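Local coordinates for possible metal-dependent hydrolase (Veillonella parvula, PDB 3RPC), which probably hydrolyses a substrate not yet identified, using a pair of zinc ions held in a metallo-beta-lactamase-type fold, at residues D79-A82 with I83-P87; V94-T97 with A98-E101; R241-I244 with K245-I249. One frame throughout, in Å; residues are numbered along the deposited sequence.

Contact 1 of 3, residues D79-A82 with I83-P87; sequences DDTA and INSIP
Ile83 lays its CG1-CD1 arm back over the first turn of its own helix, with CG1 3.4 Å from Asp79 O and CD1 3.7 Å from Asp80 OD1, so that the side chains of Asp80 and Ile83 run alongside each other in the same direction. The helix, 80-85, is the short crossover of a beta-alpha-beta unit between strands 67-69 and 92-94 in the metallo-beta-lactamase-type fold. Asp79 is its N-cap: OD1 accepts from Ala82 N at 3.0 Å, the amide arriving from above the carboxylate plane. The same carboxylate also takes the backbone N-H of Leu30 on OD1 and, weakly, that of Ala31 on OD2, which ties the start of the helix to a neighbouring loop and should help keep the buried acid ionised. Asp79 O in turn receives Ile83 N, and Asp80 O receives Asn84 N.

Near the other end the apolar touch is between Ala82 CB and Ile86 CD1, 3.9 Å apart. Ile86 reaches it because CG1 stands beside its own backbone N (chi1 -58°), which carries the branch back over Ala82 O. Ala82 O accepts two amides: Ile86 N at 3.0 Å, and Ser85 N at 3.2 Å from above the carbonyl plane. On the flank that also packs against Met58 of helix 58-62, the hydroxyl of Ser85 turns back on the helix and donates to the main chain, OG lying 2.7 Å from Thr81 O and tilted 32° from the plane of that carbonyl.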
ATOM      1  N   ASP A  79       1.295 -22.456   8.760  1.00 17.01           N
ATOM      2  CA  ASP A  79       1.534 -23.785   8.197  1.00 18.99           C
ATOM      3  C   ASP A  79       0.543 -24.829   8.700  1.00 19.87           C
ATOM      4  O   ASP A  79      -0.271 -24.549   9.587  1.00 17.70           O
ATOM      5  CB  ASP A  79       2.994 -24.237   8.408  1.00 17.61           C
ATOM      6  CG  ASP A  79       3.305 -24.619   9.846  1.00 19.03           C
ATOM      7  OD1 ASP A  79       2.633 -24.124  10.782  1.00 16.79           O
ATOM      8  OD2 ASP A  79       4.260 -25.411  10.028  1.00 19.38           O
ATOM      9  N   ASP A  80       0.608 -26.019   8.110  1.00 19.06           N
ATOM     10  CA  ASP A  80      -0.287 -27.110   8.490  1.00 18.40           C
ATOM     11  C   ASP A  80      -0.216 -27.422   9.978  1.00 16.58           C
ATOM     12  O   ASP A  80      -1.240 -27.671  10.611  1.00 19.02           O
ATOM     13  CB  ASP A  80       0.015 -28.364   7.670  1.00 23.03           C
ATOM     14  CG  ASP A  80      -0.586 -28.309   6.279  1.00 37.62           C
ATOM     15  OD1 ASP A  80      -1.466 -27.452   6.046  1.00 37.05           O
ATOM     16  OD2 ASP A  80      -0.187 -29.131   5.423  1.00 41.41           O
ATOM     17  N   THR A  81       0.985 -27.389  10.541  1.00 18.20           N
ATOM     18  CA  THR A  81       1.126 -27.670  11.963  1.00 17.32           C
ATOM     19  C   THR A  81       0.332 -26.662  12.782  1.00 18.20           C
ATOM     20  O   THR A  81      -0.375 -27.030  13.717  1.00 19.26           O
ATOM     21  CB  THR A  81       2.587 -27.672  12.403  1.00 17.55           C
ATOM     22  OG1 THR A  81       3.309 -28.645  11.636  1.00 19.44           O
ATOM     23  CG2 THR A  81       2.690 -27.995  13.887  1.00 16.12           C
ATOM     24  N   ALA A  82       0.435 -25.387  12.417  1.00 17.78           N
ATOM     25  CA  ALA A  82      -0.350 -24.359  13.086  1.00 17.64           C
ATOM     26  C   ALA A  82      -1.842 -24.609  12.913  1.00 20.10           C
ATOM     27  O   ALA A  82      -2.603 -24.541  13.869  1.00 18.67           O
ATOM     28  CB  ALA A  82       0.025 -22.981  12.556  1.00 18.11           C
ATOM     29  N   ILE A  83      -2.258 -24.881  11.680  1.00 18.59           N
ATOM     30  CA  ILE A  83      -3.673 -25.117  11.395  1.00 18.97           C
ATOM     31  C   ILE A  83      -4.238 -26.222  12.284  1.00 21.92           C
ATOM     32  O   ILE A  83      -5.362 -26.119  12.788  1.00 21.53           O
ATOM     33  CB  ILE A  83      -3.886 -25.467   9.913  1.00 19.19           C
ATOM     34  CG1 ILE A  83      -3.662 -24.224   9.043  1.00 19.71           C
ATOM     35  CG2 ILE A  83      -5.296 -26.026   9.681  1.00 22.32           C
ATOM     36  CD1 ILE A  83      -3.232 -24.554   7.630  1.00 21.02           C
ATOM     37  N   ASN A  84      -3.442 -27.262  12.498  1.00 19.35           N
ATOM     38  CA  ASN A  84      -3.922 -28.446  13.214  1.00 20.30           C
ATOM     39  C   ASN A  84      -3.742 -28.378  14.726  1.00 24.93           C
ATOM     40  O   ASN A  84      -4.248 -29.241  15.450  1.00 26.28           O
ATOM     41  CB  ASN A  84      -3.232 -29.698  12.669  1.00 22.14           C
ATOM     42  CG  ASN A  84      -3.639 -30.017  11.238  1.00 26.29           C
ATOM     43  OD1 ASN A  84      -4.776 -29.775  10.831  1.00 37.10           O
ATOM     44  ND2 ASN A  84      -2.709 -30.573  10.472  1.00 36.34           N
ATOM     45  N   SER A  85      -3.028 -27.363  15.203  1.00 22.74           N
ATOM     46  CA  SER A  85      -2.680 -27.256  16.620  1.00 20.31           C
ATOM     47  C   SER A  85      -3.440 -26.142  17.332  1.00 23.68           C
ATOM     48  O   SER A  85      -3.785 -26.269  18.503  1.00 24.70           O
ATOM     49  CB  SER A  85      -1.176 -27.024  16.786  1.00 24.55           C
ATOM     50  OG  SER A  85      -0.412 -28.094  16.250  1.00 30.15           O
ATOM     51  N   ILE A  86      -3.687 -25.042  16.628  1.00 19.27           N
ATOM     52  CA  ILE A  86      -4.354 -23.891  17.230  1.00 19.29           C
ATOM     53  C   ILE A  86      -5.865 -24.113  17.384  1.00 17.27           C
ATOM     54  O   ILE A  86      -6.533 -24.491  16.430  1.00 20.71           O
ATOM     55  CB  ILE A  86      -4.093 -22.621  16.387  1.00 18.91           C
ATOM     56  CG1 ILE A  86      -2.586 -22.369  16.274  1.00 20.63           C
ATOM     57  CG2 ILE A  86      -4.828 -21.419  16.981  1.00 20.07           C
ATOM     58  CD1 ILE A  86      -2.216 -21.324  15.228  1.00 20.72           C
ATOM     59  N   PRO A  87      -6.407 -23.887  18.596  1.00 20.76           N
ATOM     60  CA  PRO A  87      -7.855 -24.039  18.788  1.00 24.72           C
ATOM     61  C   PRO A  87      -8.649 -23.231  17.762  1.00 21.22           C
ATOM     62  O   PRO A  87      -8.356 -22.051  17.524  1.00 21.03           O
ATOM     63  CB  PRO A  87      -8.081 -23.507  20.207  1.00 24.26           C
ATOM     64  CG  PRO A  87      -6.806 -23.776  20.902  1.00 23.85           C
ATOM     65  CD  PRO A  87      -5.711 -23.586  19.859  1.00 22.35           C
TER

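Contact 2 of 3, residues V94-T97 with A98-E101; sequences VQNT and ADKE
Asp99 turns its carboxylate back toward Gln95 and Asn96, with CG beside its own backbone N (chi1 -74°), and each oxygen finds its own partners. Gln95 NE2 comes to Asp99 OD2 at 3.0 Å, its amide plane 46° from that of the carboxylate and its nitrogen above the carboxylate plane; NE2 also donates to Asp149 O. A water 2.6 Å from Asp99 OD2 joins that oxygen to Gln95 N, and a second water links OD1 to Asn96 ND2. One direct N-H and two waters, shared between its oxygens, would probably favour the ionised form of this buried acid.

Asn96 is the N-cap of helix 97-105, which follows strand 92-94 in the metallo-beta-lactamase-type fold. With chi1 at 64°, its CG sits between backbone N and carbonyl carbon, and this swings OD1 over the first turn to take Asp99 N at 2.9 Å, almost in line with the side-chain C=O.

Val94 packs CG2 on Lys100 CB, 3.9 Å away, the two side chains crossing at about a right angle; the extended lysine then carries NZ on to Val111 O. Thr97 CG2 lies 3.5 Å from Glu101 OE2, while its OG1 is hydrogen-bonded to Glu116 of the second subunit.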
ATOM      1  N   VAL A  94      -6.490 -11.221  10.156  1.00 15.06           N
ATOM      2  CA  VAL A  94      -5.897 -11.420   8.840  1.00 16.11           C
ATOM      3  C   VAL A  94      -5.952 -10.133   8.018  1.00 17.03           C
ATOM      4  O   VAL A  94      -6.585  -9.158   8.420  1.00 17.54           O
ATOM      5  CB  VAL A  94      -6.609 -12.562   8.076  1.00 17.08           C
ATOM      6  CG1 VAL A  94      -6.538 -13.867   8.870  1.00 16.65           C
ATOM      7  CG2 VAL A  94      -8.065 -12.186   7.767  1.00 18.95           C
ATOM      8  N   GLN A  95      -5.265 -10.122   6.876  1.00 15.18           N
ATOM      9  CA  GLN A  95      -5.090  -8.882   6.102  1.00 15.35           C
ATOM     10  C   GLN A  95      -6.161  -8.582   5.060  1.00 19.91           C
ATOM     11  O   GLN A  95      -6.328  -7.434   4.659  1.00 19.85           O
ATOM     12  CB  GLN A  95      -3.719  -8.881   5.399  1.00 14.89           C
ATOM     13  CG  GLN A  95      -3.646  -9.848   4.236  1.00 16.99           C
ATOM     14  CD  GLN A  95      -2.301  -9.849   3.525  1.00 14.66           C
ATOM     15  OE1 GLN A  95      -1.604  -8.830   3.465  1.00 15.96           O
ATOM     16  NE2 GLN A  95      -1.943 -10.994   2.964  1.00 15.74           N
ATOM     17  N   ASN A  96      -6.885  -9.601   4.609  1.00 14.81           N
ATOM     18  CA  ASN A  96      -7.791  -9.412   3.488  1.00 15.05           C
ATOM     19  C   ASN A  96      -8.781 -10.569   3.386  1.00 17.01           C
ATOM     20  O   ASN A  96      -8.694 -11.541   4.139  1.00 17.65           O
ATOM     21  CB  ASN A  96      -7.020  -9.195   2.173  1.00 16.16           C
ATOM     22  CG  ASN A  96      -6.188 -10.401   1.756  1.00 17.85           C
ATOM     23  OD1 ASN A  96      -6.452 -11.531   2.166  1.00 17.66           O
ATOM     24  ND2 ASN A  96      -5.161 -10.158   0.941  1.00 19.78           N
ATOM     25  N   THR A  97      -9.722 -10.443   2.460  1.00 18.04           N
ATOM     26  CA  THR A  97     -10.769 -11.447   2.307  1.00 19.02           C
ATOM     27  C   THR A  97     -10.210 -12.799   1.850  1.00 18.48           C
ATOM     28  O   THR A  97     -10.679 -13.845   2.300  1.00 20.53           O
ATOM     29  CB  THR A  97     -11.850 -10.959   1.334  1.00 22.58           C
ATOM     30  OG1 THR A  97     -12.445  -9.774   1.873  1.00 23.48           O
ATOM     31  CG2 THR A  97     -12.929 -12.032   1.154  1.00 22.60           C
ATOM     32  N   ALA A  98      -9.219 -12.785   0.964  1.00 18.19           N
ATOM     33  CA  ALA A  98      -8.663 -14.041   0.459  1.00 18.74           C
ATOM     34  C   ALA A  98      -8.083 -14.879   1.594  1.00 19.95           C
ATOM     35  O   ALA A  98      -8.300 -16.093   1.663  1.00 19.55           O
ATOM     36  CB  ALA A  98      -7.607 -13.776  -0.601  1.00 18.60           C
ATOM     37  N   ASP A  99      -7.354 -14.224   2.490  1.00 18.24           N
ATOM     38  CA  ASP A  99      -6.770 -14.919   3.628  1.00 19.03           C
ATOM     39  C   ASP A  99      -7.868 -15.371   4.590  1.00 19.25           C
ATOM     40  O   ASP A  99      -7.775 -16.457   5.158  1.00 18.83           O
ATOM     41  CB  ASP A  99      -5.723 -14.050   4.338  1.00 19.33           C
ATOM     42  CG  ASP A  99      -4.421 -13.925   3.547  1.00 21.28           C
ATOM     43  OD1 ASP A  99      -4.354 -14.391   2.384  1.00 27.69           O
ATOM     44  OD2 ASP A  99      -3.465 -13.330   4.082  1.00 19.01           O
ATOM     45  N   LYS A 100      -8.898 -14.551   4.780  1.00 19.20           N
ATOM     46  CA  LYS A 100     -10.016 -14.965   5.626  1.00 17.81           C
ATOM     47  C   LYS A 100     -10.671 -16.210   5.049  1.00 20.94           C
ATOM     48  O   LYS A 100     -10.964 -17.161   5.774  1.00 21.23           O
ATOM     49  CB  LYS A 100     -11.059 -13.851   5.812  1.00 17.83           C
ATOM     50  CG  LYS A 100     -12.323 -14.359   6.517  1.00 20.83           C
ATOM     51  CD  LYS A 100     -13.138 -13.238   7.112  1.00 23.29           C
ATOM     52  CE  LYS A 100     -14.414 -13.796   7.755  1.00 24.88           C
ATOM     53  NZ  LYS A 100     -15.141 -12.757   8.533  1.00 34.25           N
ATOM     54  N   GLU A 101     -10.894 -16.221   3.741  1.00 21.15           N
ATOM     55  CA  GLU A 101     -11.555 -17.369   3.124  1.00 20.23           C
ATOM     56  C   GLU A 101     -10.713 -18.620   3.281  1.00 18.21           C
ATOM     57  O   GLU A 101     -11.234 -19.705   3.585  1.00 21.16           O
ATOM     58  CB  GLU A 101     -11.851 -17.102   1.652  1.00 20.91           C
ATOM     59  CG  GLU A 101     -12.982 -16.101   1.442  1.00 25.57           C
ATOM     60  CD  GLU A 101     -13.181 -15.742  -0.016  1.00 39.99           C
ATOM     61  OE1 GLU A 101     -12.400 -16.227  -0.861  1.00 46.00           O
ATOM     62  OE2 GLU A 101     -14.117 -14.972  -0.314  1.00 42.81           O
TER
HETATM   63  O   HOH W   1      -3.722 -12.456   6.509  1.00 19.98           O
HETATM   64  O   HOH W   2      -3.786 -12.582  -0.020  1.00 25.92           O

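Contact 3 of 3, residues R241-I244 with K245-I249; sequences RKFI and KGNNI
Asn247 ND2 sits over one face of the Phe243 ring, 3.3 Å above its plane and offset toward the rim nearest CE1, while also donating to Phe243 O at 3.1 Å. The amide is inclined 60° to the ring. Phe243 O is thus gripped twice by one residue, since Asn247 N also donates to it at 3.0 Å; the two nitrogens approach from opposite faces of the carbonyl plane, ND2 with a bent N-H...O angle of 138°. With chi1 at 176°, Phe243 CG lies anti to its backbone N, and the ring is carried along the helix toward Asn247.

Here helix 237-246, which connects strands 221-225 and 253-254 in a beta-alpha-beta unit, ends in a Schellman motif. Asn248, with positive phi, is the C-prime residue: Ile249 N returns to Ile244 O at 2.9 Å, in the carbonyl plane, and Asn248 N to Lys245 O at 3.0 Å.

The reversal brings Ile249 back across Ile244 at about a right angle, CG1 lying 3.8 Å from Ile244 CB. Ile249 CD1 meets Phe243 CE2 at 4.2 Å. Helix 207-216 adjoins this apolar group, Ile210 against Ile244 and Val214 against Ile249.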
ATOM      1  N   ARG A 241      24.405  -9.293  14.331  1.00 15.36           N
ATOM      2  CA  ARG A 241      25.184  -8.948  15.519  1.00 14.47           C
ATOM      3  C   ARG A 241      26.493  -8.230  15.174  1.00 12.97           C
ATOM      4  O   ARG A 241      26.862  -7.249  15.837  1.00 14.82           O
ATOM      5  CB  ARG A 241      25.412 -10.184  16.396  1.00 12.34           C
ATOM      6  CG  ARG A 241      24.119 -10.588  17.080  1.00 14.35           C
ATOM      7  CD  ARG A 241      24.197 -11.941  17.720  1.00 17.56           C
ATOM      8  NE  ARG A 241      22.958 -12.206  18.442  1.00 17.88           N
ATOM      9  CZ  ARG A 241      22.481 -13.422  18.681  1.00 19.12           C
ATOM     10  NH1 ARG A 241      23.140 -14.491  18.250  1.00 19.09           N
ATOM     11  NH2 ARG A 241      21.341 -13.562  19.346  1.00 20.76           N
ATOM     12  N   LYS A 242      27.169  -8.678  14.115  1.00 14.55           N
ATOM     13  CA  LYS A 242      28.399  -8.012  13.678  1.00 13.86           C
ATOM     14  C   LYS A 242      28.096  -6.580  13.236  1.00 16.01           C
ATOM     15  O   LYS A 242      28.816  -5.634  13.570  1.00 16.14           O
ATOM     16  CB  LYS A 242      29.050  -8.783  12.523  1.00 17.47           C
ATOM     17  CG  LYS A 242      30.370  -8.155  12.045  1.00 17.66           C
ATOM     18  CD  LYS A 242      31.145  -9.054  11.079  1.00 18.91           C
ATOM     19  CE  LYS A 242      30.402  -9.277   9.770  1.00 19.91           C
ATOM     20  NZ  LYS A 242      31.293  -9.963   8.755  1.00 18.59           N
ATOM     21  N   PHE A 243      27.012  -6.427  12.494  1.00 15.00           N
ATOM     22  CA  PHE A 243      26.640  -5.137  11.941  1.00 13.81           C
ATOM     23  C   PHE A 243      26.295  -4.150  13.047  1.00 14.46           C
ATOM     24  O   PHE A 243      26.762  -3.006  13.037  1.00 15.10           O
ATOM     25  CB  PHE A 243      25.456  -5.325  10.990  1.00 16.11           C
ATOM     26  CG  PHE A 243      24.909  -4.047  10.422  1.00 15.13           C
ATOM     27  CD1 PHE A 243      25.470  -3.486   9.293  1.00 15.53           C
ATOM     28  CD2 PHE A 243      23.817  -3.430  11.013  1.00 15.68           C
ATOM     29  CE1 PHE A 243      24.953  -2.310   8.760  1.00 14.38           C
ATOM     30  CE2 PHE A 243      23.299  -2.243  10.490  1.00 16.44           C
ATOM     31  CZ  PHE A 243      23.865  -1.695   9.362  1.00 15.96           C
ATOM     32  N   ILE A 244      25.449  -4.556  13.988  1.00 15.20           N
ATOM     33  CA  ILE A 244      25.050  -3.620  15.034  1.00 14.36           C
ATOM     34  C   ILE A 244      26.202  -3.285  15.983  1.00 14.38           C
ATOM     35  O   ILE A 244      26.300  -2.166  16.488  1.00 16.91           O
ATOM     36  CB  ILE A 244      23.769  -4.074  15.794  1.00 14.95           C
ATOM     37  CG1 ILE A 244      23.997  -5.386  16.551  1.00 13.94           C
ATOM     38  CG2 ILE A 244      22.596  -4.184  14.799  1.00 15.64           C
ATOM     39  CD1 ILE A 244      22.760  -5.864  17.331  1.00 16.45           C
ATOM     40  N   LYS A 245      27.087  -4.251  16.219  1.00 15.41           N
ATOM     41  CA  LYS A 245      28.283  -3.962  16.996  1.00 15.96           C
ATOM     42  C   LYS A 245      29.172  -2.940  16.278  1.00 15.68           C
ATOM     43  O   LYS A 245      29.562  -1.922  16.860  1.00 16.87           O
ATOM     44  CB  LYS A 245      29.067  -5.250  17.273  1.00 16.25           C
ATOM     45  CG  LYS A 245      30.265  -5.058  18.187  1.00 21.51           C
ATOM     46  CD  LYS A 245      30.909  -6.402  18.520  1.00 23.44           C
ATOM     47  CE  LYS A 245      32.190  -6.221  19.316  1.00 29.92           C
ATOM     48  NZ  LYS A 245      31.944  -5.511  20.598  1.00 37.52           N
ATOM     49  N   GLY A 246      29.466  -3.186  15.005  1.00 15.29           N
ATOM     50  CA  GLY A 246      30.358  -2.310  14.258  1.00 16.12           C
ATOM     51  C   GLY A 246      29.816  -0.900  14.081  1.00 17.87           C
ATOM     52  O   GLY A 246      30.586   0.047  13.912  1.00 16.20           O
ATOM     53  N   ASN A 247      28.493  -0.758  14.109  1.00 15.72           N
ATOM     54  CA  ASN A 247      27.857   0.549  13.987  1.00 16.16           C
ATOM     55  C   ASN A 247      27.457   1.182  15.312  1.00 15.10           C
ATOM     56  O   ASN A 247      26.836   2.252  15.339  1.00 16.76           O
ATOM     57  CB  ASN A 247      26.656   0.486  13.049  1.00 15.45           C
ATOM     58  CG  ASN A 247      27.068   0.409  11.609  1.00 14.99           C
ATOM     59  OD1 ASN A 247      27.649   1.359  11.081  1.00 17.14           O
ATOM     60  ND2 ASN A 247      26.791  -0.715  10.961  1.00 16.07           N
ATOM     61  N   ASN A 248      27.830   0.535  16.412  1.00 14.48           N
ATOM     62  CA  ASN A 248      27.595   1.090  17.743  1.00 15.87           C
ATOM     63  C   ASN A 248      26.120   1.292  18.049  1.00 14.95           C
ATOM     64  O   ASN A 248      25.745   2.231  18.757  1.00 16.49           O
ATOM     65  CB  ASN A 248      28.344   2.411  17.896  1.00 15.32           C
ATOM     66  CG  ASN A 248      29.783   2.298  17.451  1.00 16.71           C
ATOM     67  OD1 ASN A 248      30.563   1.569  18.066  1.00 18.41           O
ATOM     68  ND2 ASN A 248      30.141   3.002  16.381  1.00 17.00           N
ATOM     69  N   ILE A 249      25.284   0.393  17.541  1.00 15.09           N
ATOM     70  CA  ILE A 249      23.841   0.507  17.769  1.00 14.65           C
ATOM     71  C   ILE A 249      23.236  -0.666  18.538  1.00 15.75           C
ATOM     72  O   ILE A 249      22.022  -0.905  18.485  1.00 15.80           O
ATOM     73  CB  ILE A 249      23.085   0.751  16.438  1.00 15.33           C
ATOM     74  CG1 ILE A 249      23.417  -0.335  15.406  1.00 17.01           C
ATOM     75  CG2 ILE A 249      23.435   2.134  15.886  1.00 15.86           C
ATOM     76  CD1 ILE A 249      22.659  -0.184  14.069  1.00 16.69           C
TER

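How the contacts relate
Contacts 1 and 2 are near neighbours in sequence and space, their centres 17 Å apart and their nearest atoms about 10 Å apart, without touching. Strand 92-94 links them: it completes the beta-alpha-beta unit of contact 1 and leads into contact 2. Contact 3, at the end of another crossover helix, lies on the opposite side of the chain's centre, its own centre 37 Å from contact 1 and 38 Å from contact 2. Contact 2 lies nearer the zinc site: the side chain of Gln95 is about 9 Å from a zinc ion, that of Asp79 about 12 Å. Gln95 also touches His72, a zinc ligand, which places its side chain in the second shell of the zinc site.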